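PDB 4RXV: uncharacterized protein, which is of unknown function; its N-terminal part is a RavJ peptidase domain of the papain-like clan, consistent with a role as a Legionella effector. Local coordinates for residues Ser149-Pro154 / Val162-Thr167. Numbering follows the deposited sequence.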
loop_
_atom_site.group_PDB
_atom_site.type_symbol
_atom_site.label_atom_id
_atom_site.label_comp_id
_atom_site.label_asym_id
_atom_site.label_seq_id
_atom_site.Cartn_x
_atom_site.Cartn_y
_atom_site.Cartn_z
ATOM N N SER A 149 15.253 -12.245 7.114
ATOM C CA SER A 149 13.958 -12.891 7.328
ATOM C C SER A 149 13.470 -13.695 6.120
ATOM O O SER A 149 13.649 -13.285 4.979
ATOM C CB SER A 149 12.893 -11.845 7.670
ATOM O OG SER A 149 13.292 -11.023 8.753
ATOM N N ARG A 150 12.835 -14.834 6.382
ATOM C CA ARG A 150 12.118 -15.565 5.346
ATOM C C ARG A 150 10.746 -15.888 5.894
ATOM O O ARG A 150 10.611 -16.596 6.901
ATOM C CB ARG A 150 12.832 -16.858 4.972
ATOM N N LEU A 151 9.730 -15.364 5.246
ATOM C CA LEU A 151 8.391 -15.588 5.695
ATOM C C LEU A 151 7.937 -16.913 5.133
ATOM O O LEU A 151 8.495 -17.397 4.150
ATOM C CB LEU A 151 7.493 -14.463 5.192
ATOM C CG LEU A 151 7.912 -13.067 5.663
ATOM C CD1 LEU A 151 6.994 -12.031 5.047
ATOM C CD2 LEU A 151 7.922 -12.959 7.180
ATOM N N PRO A 152 6.903 -17.493 5.727
ATOM C CA PRO A 152 6.332 -18.712 5.157
ATOM C C PRO A 152 5.832 -18.494 3.746
ATOM O O PRO A 152 5.312 -17.424 3.436
ATOM C CB PRO A 152 5.175 -19.034 6.108
ATOM C CG PRO A 152 4.886 -17.762 6.820
ATOM C CD PRO A 152 6.151 -17.000 6.890
ATOM N N GLN A 153 5.943 -19.527 2.923
ATOM C CA GLN A 153 5.420 -19.524 1.573
ATOM C C GLN A 153 4.110 -20.297 1.497
ATOM O O GLN A 153 3.936 -21.293 2.217
ATOM C CB GLN A 153 6.414 -20.189 0.631
ATOM C CG GLN A 153 7.716 -19.470 0.531
ATOM C CD GLN A 153 8.694 -20.275 -0.288
ATOM O OE1 GLN A 153 9.037 -19.907 -1.409
ATOM N NE2 GLN A 153 9.120 -21.398 0.257
ATOM N N PRO A 154 3.209 -19.871 0.595
ATOM C CA PRO A 154 1.966 -20.629 0.456
ATOM C C PRO A 154 2.256 -22.100 0.135
ATOM O O PRO A 154 3.163 -22.406 -0.628
ATOM C CB PRO A 154 1.270 -19.935 -0.712
ATOM C CG PRO A 154 1.803 -18.508 -0.661
ATOM C CD PRO A 154 3.248 -18.687 -0.282
ATOM N N VAL A 162 5.428 -16.566 13.475
ATOM C CA VAL A 162 6.429 -16.564 12.401
ATOM C C VAL A 162 6.536 -15.167 11.753
ATOM O O VAL A 162 6.940 -15.031 10.604
ATOM C CB VAL A 162 6.169 -17.706 11.357
ATOM C CG1 VAL A 162 6.341 -19.077 12.017
ATOM C CG2 VAL A 162 4.799 -17.614 10.727
ATOM N N PHE A 163 6.206 -14.129 12.527
ATOM C CA PHE A 163 6.285 -12.720 12.093
ATOM C C PHE A 163 7.542 -12.108 12.736
ATOM O O PHE A 163 7.598 -11.960 13.955
ATOM C CB PHE A 163 5.032 -12.011 12.582
ATOM C CG PHE A 163 4.740 -10.679 11.936
ATOM C CD1 PHE A 163 4.318 -10.588 10.631
ATOM C CD2 PHE A 163 4.772 -9.520 12.688
ATOM C CE1 PHE A 163 3.989 -9.366 10.079
ATOM C CE2 PHE A 163 4.423 -8.291 12.130
ATOM C CZ PHE A 163 4.022 -8.224 10.848
ATOM N N PRO A 164 8.562 -11.755 11.931
ATOM C CA PRO A 164 9.848 -11.380 12.528
ATOM C C PRO A 164 9.802 -10.149 13.412
ATOM O O PRO A 164 9.044 -9.216 13.121
ATOM C CB PRO A 164 10.722 -11.093 11.309
ATOM C CG PRO A 164 10.139 -11.924 10.239
ATOM C CD PRO A 164 8.668 -11.893 10.471
ATOM N N ILE A 165 10.646 -10.152 14.444
ATOM C CA ILE A 165 10.896 -8.972 15.257
ATOM C C ILE A 165 11.343 -7.857 14.339
ATOM O O ILE A 165 12.201 -8.055 13.485
ATOM C CB ILE A 165 12.030 -9.222 16.312
ATOM C CG1 ILE A 165 11.601 -10.266 17.336
ATOM C CG2 ILE A 165 12.415 -7.929 17.034
ATOM C CD1 ILE A 165 12.729 -10.746 18.243
ATOM N N GLY A 166 10.758 -6.681 14.497
ATOM C CA GLY A 166 11.184 -5.538 13.720
ATOM C C GLY A 166 10.417 -5.353 12.419
ATOM O O GLY A 166 10.680 -4.418 11.679
ATOM N N THR A 167 9.448 -6.210 12.136
ATOM C CA THR A 167 8.636 -6.039 10.936
ATOM C C THR A 167 7.796 -4.771 11.044
ATOM O O THR A 167 7.225 -4.475 12.083
ATOM C CB THR A 167 7.742 -7.245 10.700
ATOM O OG1 THR A 167 8.564 -8.399 10.542
ATOM C CG2 THR A 167 6.901 -7.065 9.446
HETATM O O HOH W 1 8.968 -16.043 9.456
#
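P164, whose ring faces S149 and L151 across the contact, has its carbonyl O gripped twice by T167. The hydroxyl OG1 of T167 lies 2.7 Å from O of P164, meeting the carbonyl at a C=O...OG1 angle of 124° and tilted out of its plane. From the same face of that plane comes the longer backbone bond, T167 N to P164 O at 3.2 Å, which closes a type II beta turn with I165 and G166 at its corner. Both bonds come from T167 and hold the turn that follows P164. Ring carbons CB and CG of P164 sit against the hydroxyl of S149, with S149 OG 3.6 Å from P164 CG; this is a van der Waals contact, and the hydroxyl's hydrogen bond goes to O of P146. L151 meets the same ring at CD, its methyl CD2 being 3.5 Å from P164 CD. A chi1 of -59° sets CG of L151 beside its backbone N, and chi2 of 177° extends CD1 anti to CA, leaving CD2 as the branch turned to the ring; the two side chains cross at about a right angle. L151 also packs on L143 and V203, joining the contact to strands 136-146 and 202-206. Farther along, P152 CG touches methyl CG2 of V162 at 3.9 Å, a second apolar pair. No direct hydrogen bond spans the segments. A water donates to O of R150 at 3.1 Å, but its link to O of V162 is doubtful, being too short. Without regular secondary structure, 149-154 and 162-167 are two arms of the long surface loop that connects antiparallel strand 136-146 to edge strand 168-170 in the four-stranded sheet of the RavJ peptidase domain.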